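Local structure of probable glutamine synthetase (Pseudomonas aeruginosa, 4HPP) at residues Q125-F130 with H238-H243; P248-P253 with Y329-R334. The protein probably belongs to the glutamine synthetase family, with an N-terminal beta domain and a larger catalytic domain that holds magnesium and glutamic acid in this model. All coordinates share one frame; numbering follows the deposited sequence.

Contact 1 of 2, residues Q125-F130 with H238-H243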
ATOM      1  N   GLN A 125      40.978 -31.251  29.315  1.00 57.91           N
ATOM      2  CA  GLN A 125      39.908 -30.912  28.390  1.00 57.99           C
ATOM      3  C   GLN A 125      39.689 -29.410  28.504  1.00 60.58           C
ATOM      4  O   GLN A 125      39.748 -28.864  29.601  1.00 58.76           O
ATOM      5  CB  GLN A 125      38.604 -31.579  28.798  1.00 53.74           C
ATOM      6  CG  GLN A 125      38.741 -33.009  29.292  1.00 77.80           C
ATOM      7  CD  GLN A 125      38.610 -34.070  28.208  1.00 92.35           C
ATOM      8  OE1 GLN A 125      39.537 -34.284  27.416  1.00101.75           O
ATOM      9  NE2 GLN A 125      37.461 -34.768  28.187  1.00 91.57           N
ATOM     10  N   VAL A 126      39.409 -28.737  27.391  1.00 59.92           N
ATOM     11  CA  VAL A 126      39.077 -27.310  27.461  1.00 52.22           C
ATOM     12  C   VAL A 126      37.615 -27.008  27.252  1.00 51.39           C
ATOM     13  O   VAL A 126      37.028 -27.371  26.229  1.00 63.90           O
ATOM     14  CB  VAL A 126      39.963 -26.467  26.548  1.00 53.18           C
ATOM     15  CG1 VAL A 126      39.578 -24.997  26.682  1.00 49.27           C
ATOM     16  CG2 VAL A 126      41.423 -26.680  26.967  1.00 48.00           C
ATOM     17  N   ILE A 127      37.028 -26.341  28.234  1.00 49.60           N
ATOM     18  CA  ILE A 127      35.604 -26.117  28.253  1.00 51.54           C
ATOM     19  C   ILE A 127      35.455 -24.632  28.267  1.00 53.49           C
ATOM     20  O   ILE A 127      35.967 -23.976  29.195  1.00 44.74           O
ATOM     21  CB  ILE A 127      34.987 -26.635  29.558  1.00 53.25           C
ATOM     22  CG1 ILE A 127      35.203 -28.144  29.712  1.00 56.29           C
ATOM     23  CG2 ILE A 127      33.512 -26.279  29.601  1.00 51.03           C
ATOM     24  CD1 ILE A 127      34.080 -29.023  29.182  1.00 63.30           C
ATOM     25  N   ALA A 128      34.732 -24.115  27.273  1.00 48.91           N
ATOM     26  CA  ALA A 128      34.579 -22.680  27.107  1.00 47.47           C
ATOM     27  C   ALA A 128      33.223 -22.272  26.554  1.00 47.71           C
ATOM     28  O   ALA A 128      32.525 -23.043  25.864  1.00 46.22           O
ATOM     29  CB  ALA A 128      35.701 -22.091  26.241  1.00 44.96           C
ATOM     30  N   ALA A 129      32.890 -21.023  26.862  1.00 41.61           N
ATOM     31  CA  ALA A 129      31.710 -20.353  26.330  1.00 49.21           C
ATOM     32  C   ALA A 129      32.024 -18.852  26.124  1.00 46.77           C
ATOM     33  O   ALA A 129      32.639 -18.199  26.977  1.00 49.73           O
ATOM     34  CB  ALA A 129      30.501 -20.580  27.232  1.00 36.12           C
ATOM     35  N   PHE A 130      31.686 -18.372  24.932  1.00 54.10           N
ATOM     36  CA  PHE A 130      31.768 -16.956  24.549  1.00 54.59           C
ATOM     37  C   PHE A 130      30.403 -16.252  24.791  1.00 54.94           C
ATOM     38  O   PHE A 130      29.348 -16.777  24.391  1.00 48.17           O
ATOM     39  CB  PHE A 130      32.093 -16.834  23.075  1.00 49.50           C
ATOM     40  CG  PHE A 130      33.434 -17.335  22.674  1.00 50.57           C
ATOM     41  CD1 PHE A 130      34.473 -16.422  22.380  1.00 50.45           C
ATOM     42  CD2 PHE A 130      33.662 -18.698  22.500  1.00 45.92           C
ATOM     43  CE1 PHE A 130      35.726 -16.858  21.924  1.00 50.34           C
ATOM     44  CE2 PHE A 130      34.910 -19.144  22.064  1.00 50.36           C
ATOM     45  CZ  PHE A 130      35.953 -18.232  21.764  1.00 54.01           C
ATOM     46  N   HIS A 238      34.488 -17.499  29.015  1.00 44.08           N
ATOM     47  CA  HIS A 238      34.579 -18.294  30.252  1.00 46.74           C
ATOM     48  C   HIS A 238      35.270 -19.574  29.984  1.00 46.28           C
ATOM     49  O   HIS A 238      34.859 -20.317  29.109  1.00 47.50           O
ATOM     50  CB  HIS A 238      33.196 -18.635  30.771  1.00 52.10           C
ATOM     51  CG  HIS A 238      32.419 -17.441  31.203  1.00 45.63           C
ATOM     52  ND1 HIS A 238      32.497 -16.942  32.469  1.00 47.61           N
ATOM     53  CD2 HIS A 238      31.556 -16.615  30.498  1.00 46.79           C
ATOM     54  CE1 HIS A 238      31.721 -15.845  32.578  1.00 45.31           C
ATOM     55  NE2 HIS A 238      31.117 -15.650  31.372  1.00 54.79           N
ATOM     56  N   LEU A 239      36.350 -19.825  30.701  1.00 49.39           N
ATOM     57  CA  LEU A 239      37.132 -21.064  30.541  1.00 49.89           C
ATOM     58  C   LEU A 239      37.221 -21.830  31.839  1.00 48.96           C
ATOM     59  O   LEU A 239      37.482 -21.248  32.898  1.00 42.95           O
ATOM     60  CB  LEU A 239      38.523 -20.799  30.024  1.00 54.18           C
ATOM     61  CG  LEU A 239      38.478 -20.397  28.550  1.00 64.38           C
ATOM     62  CD1 LEU A 239      39.727 -19.616  28.151  1.00 58.33           C
ATOM     63  CD2 LEU A 239      38.312 -21.639  27.701  1.00 59.55           C
ATOM     64  N   SER A 240      36.883 -23.115  31.755  1.00 55.18           N
ATOM     65  CA  SER A 240      37.143 -24.065  32.826  1.00 56.03           C
ATOM     66  C   SER A 240      38.048 -25.132  32.214  1.00 56.24           C
ATOM     67  O   SER A 240      38.086 -25.311  30.980  1.00 51.10           O
ATOM     68  CB  SER A 240      35.850 -24.617  33.445  1.00 56.34           C
ATOM     69  OG  SER A 240      35.224 -25.617  32.656  1.00 67.15           O
ATOM     70  N   LEU A 241      38.832 -25.760  33.075  1.00 57.24           N
ATOM     71  CA  LEU A 241      39.788 -26.796  32.672  1.00 60.83           C
ATOM     72  C   LEU A 241      39.449 -28.072  33.431  1.00 53.54           C
ATOM     73  O   LEU A 241      39.324 -28.013  34.646  1.00 57.09           O
ATOM     74  CB  LEU A 241      41.215 -26.345  33.020  1.00 58.26           C
ATOM     75  CG  LEU A 241      41.962 -25.453  32.031  1.00 62.08           C
ATOM     76  CD1 LEU A 241      43.454 -25.421  32.361  1.00 59.05           C
ATOM     77  CD2 LEU A 241      41.754 -25.940  30.615  1.00 57.47           C
ATOM     78  N   GLN A 242      39.291 -29.203  32.747  1.00 52.08           N
ATOM     79  CA  GLN A 242      38.841 -30.459  33.400  1.00 60.72           C
ATOM     80  C   GLN A 242      39.709 -31.666  33.091  1.00 69.61           C
ATOM     81  O   GLN A 242      40.120 -31.879  31.951  1.00 67.58           O
ATOM     82  CB  GLN A 242      37.421 -30.841  33.003  1.00 56.46           C
ATOM     83  CG  GLN A 242      36.313 -29.963  33.539  1.00 69.67           C
ATOM     84  CD  GLN A 242      35.015 -30.197  32.787  1.00 77.10           C
ATOM     85  OE1 GLN A 242      34.918 -31.115  31.956  1.00 86.74           O
ATOM     86  NE2 GLN A 242      34.001 -29.384  33.082  1.00 70.99           N
ATOM     87  N   HIS A 243      39.952 -32.484  34.110  1.00 80.32           N
ATOM     88  CA  HIS A 243      40.559 -33.790  33.899  1.00 87.98           C
ATOM     89  C   HIS A 243      39.734 -34.517  32.861  1.00 89.67           C
ATOM     90  O   HIS A 243      38.512 -34.335  32.811  1.00 80.08           O
ATOM     91  CB  HIS A 243      40.659 -34.562  35.213  1.00 83.05           C
ATOM     92  CG  HIS A 243      41.002 -36.015  35.032  1.00 96.24           C
ATOM     93  ND1 HIS A 243      40.232 -37.004  35.520  1.00 96.12           N
ATOM     94  CD2 HIS A 243      42.060 -36.630  34.357  1.00 96.85           C
ATOM     95  CE1 HIS A 243      40.770 -38.196  35.183  1.00101.77           C
ATOM     96  NE2 HIS A 243      41.889 -37.961  34.471  1.00100.23           N
TER
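Six backbone hydrogen bonds join Gln-125, Ile-127 and Ala-129 to Gln-242, Ser-240 and His-238, an antiparallel ladder between strands 124-137 and 235-243 of the catalytic-domain sheet. The two segments run antiparallel, at 164°, and each of the three pairs is bonded in both directions. At one end Gln-125 N reaches Gln-242 O at 2.8 Å in a nearly straight bond (173° at the hydrogen), while the return bond, Gln-242 N to Gln-125 O, is longer. In the middle Ser-240 N gives a 2.9 Å bond to Ile-127 O, and at the far end His-238 N bonds to Ala-129 O at 2.8 Å.

Between these pairs sit the non-hydrogen-bonded ones, Val-126 with Leu-241 and Ala-128 with Leu-239, and all four of their side chains lie on one face. There Val-126 spreads its two methyls, CG1 3.7 Å from Leu-239 CD2 and CG2 just as far from Leu-241 CD2; with CG1 anti to the backbone N (chi1 -179°), one branch is left for each leucine. Helices 108-121 and 342-358 pack on this face through Tyr-119, Met-346, Leu-350 and Val-349, which makes it the buried side.

The other face is more polar. His-238 turns its ring so that ND1 hydrogen-bonds Asn-330 OD1 on the next strand, while NE2 makes a weak bond to Glu-131; the magnesium ion lies about 8 Å from this side chain. Farther along, the Gln-242 side chain runs out extended beyond CG and lays its amide against Ile-127, so that Gln-242 OE1 comes 3.6 Å from Ile-127 CD1, and Gln-242 CD 3.7 Å from Ile-127 CG1. Nearer the strands, Ser-240 OG rests 3.3 Å from Ile-127 CB.

Contact 2 of 2, residues P248-P253 with Y329-R334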
ATOM      1  N   PRO A 248      36.832 -30.956  37.821  1.00 78.69           N
ATOM      2  CA  PRO A 248      37.294 -29.578  37.612  1.00 74.79           C
ATOM      3  C   PRO A 248      38.662 -29.403  38.241  1.00 69.60           C
ATOM      4  O   PRO A 248      38.847 -29.756  39.381  1.00 79.55           O
ATOM      5  CB  PRO A 248      36.251 -28.756  38.374  1.00 71.73           C
ATOM      6  CG  PRO A 248      35.856 -29.669  39.516  1.00 69.26           C
ATOM      7  CD  PRO A 248      35.793 -31.033  38.874  1.00 76.93           C
ATOM      8  N   LEU A 249      39.616 -28.893  37.492  1.00 72.21           N
ATOM      9  CA  LEU A 249      41.006 -28.852  37.928  1.00 71.20           C
ATOM     10  C   LEU A 249      41.442 -27.413  38.172  1.00 72.67           C
ATOM     11  O   LEU A 249      42.575 -27.152  38.589  1.00 81.06           O
ATOM     12  CB  LEU A 249      41.924 -29.516  36.888  1.00 75.03           C
ATOM     13  CG  LEU A 249      41.853 -31.024  36.566  1.00 83.70           C
ATOM     14  CD1 LEU A 249      42.453 -31.315  35.192  1.00 79.57           C
ATOM     15  CD2 LEU A 249      42.543 -31.891  37.616  1.00 85.48           C
ATOM     16  N   LEU A 250      40.537 -26.477  37.917  1.00 71.16           N
ATOM     17  CA  LEU A 250      40.806 -25.094  38.214  1.00 64.69           C
ATOM     18  C   LEU A 250      40.506 -24.835  39.676  1.00 69.96           C
ATOM     19  O   LEU A 250      41.030 -23.882  40.261  1.00 69.09           O
ATOM     20  CB  LEU A 250      39.905 -24.189  37.380  1.00 62.13           C
ATOM     21  CG  LEU A 250      40.464 -23.668  36.057  1.00 74.87           C
ATOM     22  CD1 LEU A 250      39.670 -22.458  35.597  1.00 65.00           C
ATOM     23  CD2 LEU A 250      41.941 -23.297  36.178  1.00 65.01           C
ATOM     24  N   TYR A 251      39.643 -25.664  40.262  1.00 68.26           N
ATOM     25  CA  TYR A 251      39.012 -25.292  41.530  1.00 75.81           C
ATOM     26  C   TYR A 251      39.260 -26.201  42.745  1.00 76.09           C
ATOM     27  O   TYR A 251      39.167 -27.428  42.660  1.00 67.49           O
ATOM     28  CB  TYR A 251      37.533 -25.021  41.288  1.00 76.42           C
ATOM     29  CG  TYR A 251      36.565 -25.354  42.401  1.00 80.35           C
ATOM     30  CD1 TYR A 251      36.110 -26.667  42.592  1.00 82.46           C
ATOM     31  CD2 TYR A 251      36.042 -24.343  43.220  1.00 85.53           C
ATOM     32  CE1 TYR A 251      35.198 -26.968  43.596  1.00 81.03           C
ATOM     33  CE2 TYR A 251      35.130 -24.627  44.223  1.00 79.78           C
ATOM     34  CZ  TYR A 251      34.713 -25.944  44.399  1.00 86.45           C
ATOM     35  OH  TYR A 251      33.813 -26.241  45.386  1.00 92.02           O
ATOM     36  N   GLU A 252      39.568 -25.546  43.866  1.00 81.71           N
ATOM     37  CA  GLU A 252      39.916 -26.183  45.129  1.00 86.64           C
ATOM     38  C   GLU A 252      39.441 -25.369  46.323  1.00 86.82           C
ATOM     39  O   GLU A 252      40.125 -24.414  46.719  1.00 82.26           O
ATOM     40  CB  GLU A 252      41.420 -26.285  45.245  1.00 90.57           C
ATOM     41  CG  GLU A 252      42.000 -27.668  45.059  1.00 94.55           C
ATOM     42  CD  GLU A 252      43.360 -27.726  45.706  1.00 95.25           C
ATOM     43  OE1 GLU A 252      44.376 -27.474  45.016  1.00 80.81           O
ATOM     44  OE2 GLU A 252      43.397 -27.950  46.930  1.00 96.11           O
ATOM     45  N   PRO A 253      38.298 -25.768  46.934  1.00 90.57           N
ATOM     46  CA  PRO A 253      37.780 -25.017  48.091  1.00 88.61           C
ATOM     47  C   PRO A 253      38.901 -24.749  49.084  1.00 96.45           C
ATOM     48  O   PRO A 253      39.884 -25.497  49.106  1.00101.21           O
ATOM     49  CB  PRO A 253      36.760 -25.975  48.719  1.00 77.35           C
ATOM     50  CG  PRO A 253      36.377 -26.918  47.630  1.00 81.81           C
ATOM     51  CD  PRO A 253      37.555 -27.030  46.707  1.00 83.74           C
ATOM     52  N   TYR A 329      32.552 -23.447  38.172  1.00 86.62           N
ATOM     53  CA  TYR A 329      33.684 -22.581  38.461  1.00 68.05           C
ATOM     54  C   TYR A 329      34.541 -22.407  37.216  1.00 68.56           C
ATOM     55  O   TYR A 329      34.940 -23.385  36.541  1.00 60.30           O
ATOM     56  CB  TYR A 329      34.524 -23.180  39.566  1.00 69.48           C
ATOM     57  CG  TYR A 329      35.640 -22.289  40.028  1.00 71.51           C
ATOM     58  CD1 TYR A 329      35.475 -21.447  41.148  1.00 73.26           C
ATOM     59  CD2 TYR A 329      36.879 -22.306  39.364  1.00 67.09           C
ATOM     60  CE1 TYR A 329      36.517 -20.642  41.592  1.00 72.33           C
ATOM     61  CE2 TYR A 329      37.921 -21.509  39.794  1.00 75.27           C
ATOM     62  CZ  TYR A 329      37.740 -20.682  40.901  1.00 74.58           C
ATOM     63  OH  TYR A 329      38.798 -19.911  41.281  1.00 67.35           O
ATOM     64  N   ASN A 330      34.820 -21.148  36.913  1.00 53.84           N
ATOM     65  CA  ASN A 330      35.543 -20.854  35.722  1.00 57.14           C
ATOM     66  C   ASN A 330      36.224 -19.507  35.839  1.00 55.08           C
ATOM     67  O   ASN A 330      36.038 -18.792  36.843  1.00 60.88           O
ATOM     68  CB  ASN A 330      34.616 -20.950  34.482  1.00 59.51           C
ATOM     69  CG  ASN A 330      33.658 -19.774  34.357  1.00 66.78           C
ATOM     70  OD1 ASN A 330      34.061 -18.635  34.025  1.00 69.97           O
ATOM     71  ND2 ASN A 330      32.383 -20.041  34.594  1.00 54.87           N
ATOM     72  N   LEU A 331      37.005 -19.186  34.812  1.00 47.72           N
ATOM     73  CA  LEU A 331      37.644 -17.895  34.677  1.00 46.70           C
ATOM     74  C   LEU A 331      37.270 -17.194  33.368  1.00 49.36           C
ATOM     75  O   LEU A 331      37.394 -17.732  32.248  1.00 53.81           O
ATOM     76  CB  LEU A 331      39.168 -18.060  34.786  1.00 56.60           C
ATOM     77  CG  LEU A 331      39.725 -18.459  36.171  1.00 52.27           C
ATOM     78  CD1 LEU A 331      40.763 -19.557  36.056  1.00 52.55           C
ATOM     79  CD2 LEU A 331      40.350 -17.232  36.783  1.00 55.54           C
ATOM     80  N   GLU A 332      36.874 -15.956  33.537  1.00 43.93           N
ATOM     81  CA  GLU A 332      36.424 -15.106  32.498  1.00 44.96           C
ATOM     82  C   GLU A 332      37.478 -14.043  32.103  1.00 54.61           C
ATOM     83  O   GLU A 332      37.835 -13.160  32.914  1.00 52.58           O
ATOM     84  CB  GLU A 332      35.154 -14.443  33.002  1.00 47.57           C
ATOM     85  CG  GLU A 332      34.886 -13.082  32.418  1.00 54.88           C
ATOM     86  CD  GLU A 332      33.429 -12.699  32.509  1.00 59.29           C
ATOM     87  OE1 GLU A 332      32.586 -13.300  31.798  1.00 53.80           O
ATOM     88  OE2 GLU A 332      33.133 -11.779  33.277  1.00 65.54           O
ATOM     89  N   PHE A 333      37.951 -14.158  30.847  1.00 58.67           N
ATOM     90  CA  PHE A 333      38.814 -13.199  30.107  1.00 51.13           C
ATOM     91  C   PHE A 333      37.931 -12.121  29.449  1.00 54.26           C
ATOM     92  O   PHE A 333      36.916 -12.430  28.824  1.00 52.10           O
ATOM     93  CB  PHE A 333      39.645 -13.985  29.058  1.00 52.96           C
ATOM     94  CG  PHE A 333      40.591 -13.147  28.204  1.00 56.71           C
ATOM     95  CD1 PHE A 333      40.115 -12.376  27.129  1.00 60.11           C
ATOM     96  CD2 PHE A 333      41.979 -13.171  28.446  1.00 57.99           C
ATOM     97  CE1 PHE A 333      40.981 -11.613  26.342  1.00 54.25           C
ATOM     98  CE2 PHE A 333      42.848 -12.424  27.661  1.00 51.24           C
ATOM     99  CZ  PHE A 333      42.346 -11.658  26.603  1.00 58.41           C
ATOM    100  N   ARG A 334      38.321 -10.859  29.574  1.00 53.43           N
ATOM    101  CA  ARG A 334      37.377  -9.787  29.312  1.00 56.08           C
ATOM    102  C   ARG A 334      37.799  -8.848  28.205  1.00 59.90           C
ATOM    103  O   ARG A 334      36.917  -8.253  27.555  1.00 62.93           O
ATOM    104  CB  ARG A 334      37.018  -9.015  30.593  1.00 50.41           C
ATOM    105  CG  ARG A 334      36.491  -9.920  31.679  1.00 53.40           C
ATOM    106  CD  ARG A 334      35.970  -9.198  32.906  1.00 57.79           C
ATOM    107  NE  ARG A 334      34.571  -8.821  32.768  1.00 65.17           N
ATOM    108  CZ  ARG A 334      34.165  -7.562  32.651  1.00 72.38           C
ATOM    109  NH1 ARG A 334      32.857  -7.279  32.527  1.00 56.59           N
ATOM    110  NH2 ARG A 334      35.086  -6.586  32.672  1.00 72.57           N
TER
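Tyr-329 swings its ring out on the side opposite its own amide nitrogen (chi1 -174°), from the residue leading into the strand toward the 248-253 loop, and offers a ring face to Tyr-251. The loop residue, whose chi1 is not staggered, meets that ring with its CB and the ring carbon CD2. The main contact is a CH-pi interaction: Tyr-251 CB stands 3.7 Å from the centroid of the Tyr-329 ring, 26° off the normal and displaced toward the CD2 side, where Tyr-251 CB to Tyr-329 CD2 is 3.4 Å. The two rings are oblique, with planes at 43° and centroids 5.2 Å apart; Tyr-251 CD2 approaches Tyr-329 CD1 at 3.6 Å.

Leu-250 widens the patch. Its CB lies 4.1 Å from Tyr-329 CD2, and its branched end reaches along the strand to Leu-331, with Leu-250 CD2 3.9 Å from Leu-331 CD1. Ile-314 of strand 312-315 packs on the same two side chains, Tyr-329 and Leu-331, and the irregular loop thus packs on the residues at the start of strand 330-336 in the catalytic domain.

Polar groups here find partners outside the two segments: Tyr-329 OH is weakly bonded to Asn-257 O, for example, and Leu-250 has a backbone bond to Ser-260. With no hydrogen bond between the segments, the contact rests mainly on CH-pi and apolar packing.

In the fold
Both contacts reach the same mixed sheet of the catalytic domain, their centres about 9 Å apart: contact 1 pairs two of its strands, contact 2 packs a loop on residues 329-331. Along the chain they come in series: strand 235-243 completes contact 1, the 248-253 loop follows shortly after, and strand 330-336 returns to close contact 2. Across the sheet the order is 124-137, 235-243, 330-336, each antiparallel to the next, and Leu-239 N to Leu-331 O, at 2.8 Å, is one backbone tie between the contacts. Arg-334 ends the 329-334 segment and lines the glutamic acid pocket, while Glu-133, also a magnesium ligand, and His-236 join it from just outside contact 1.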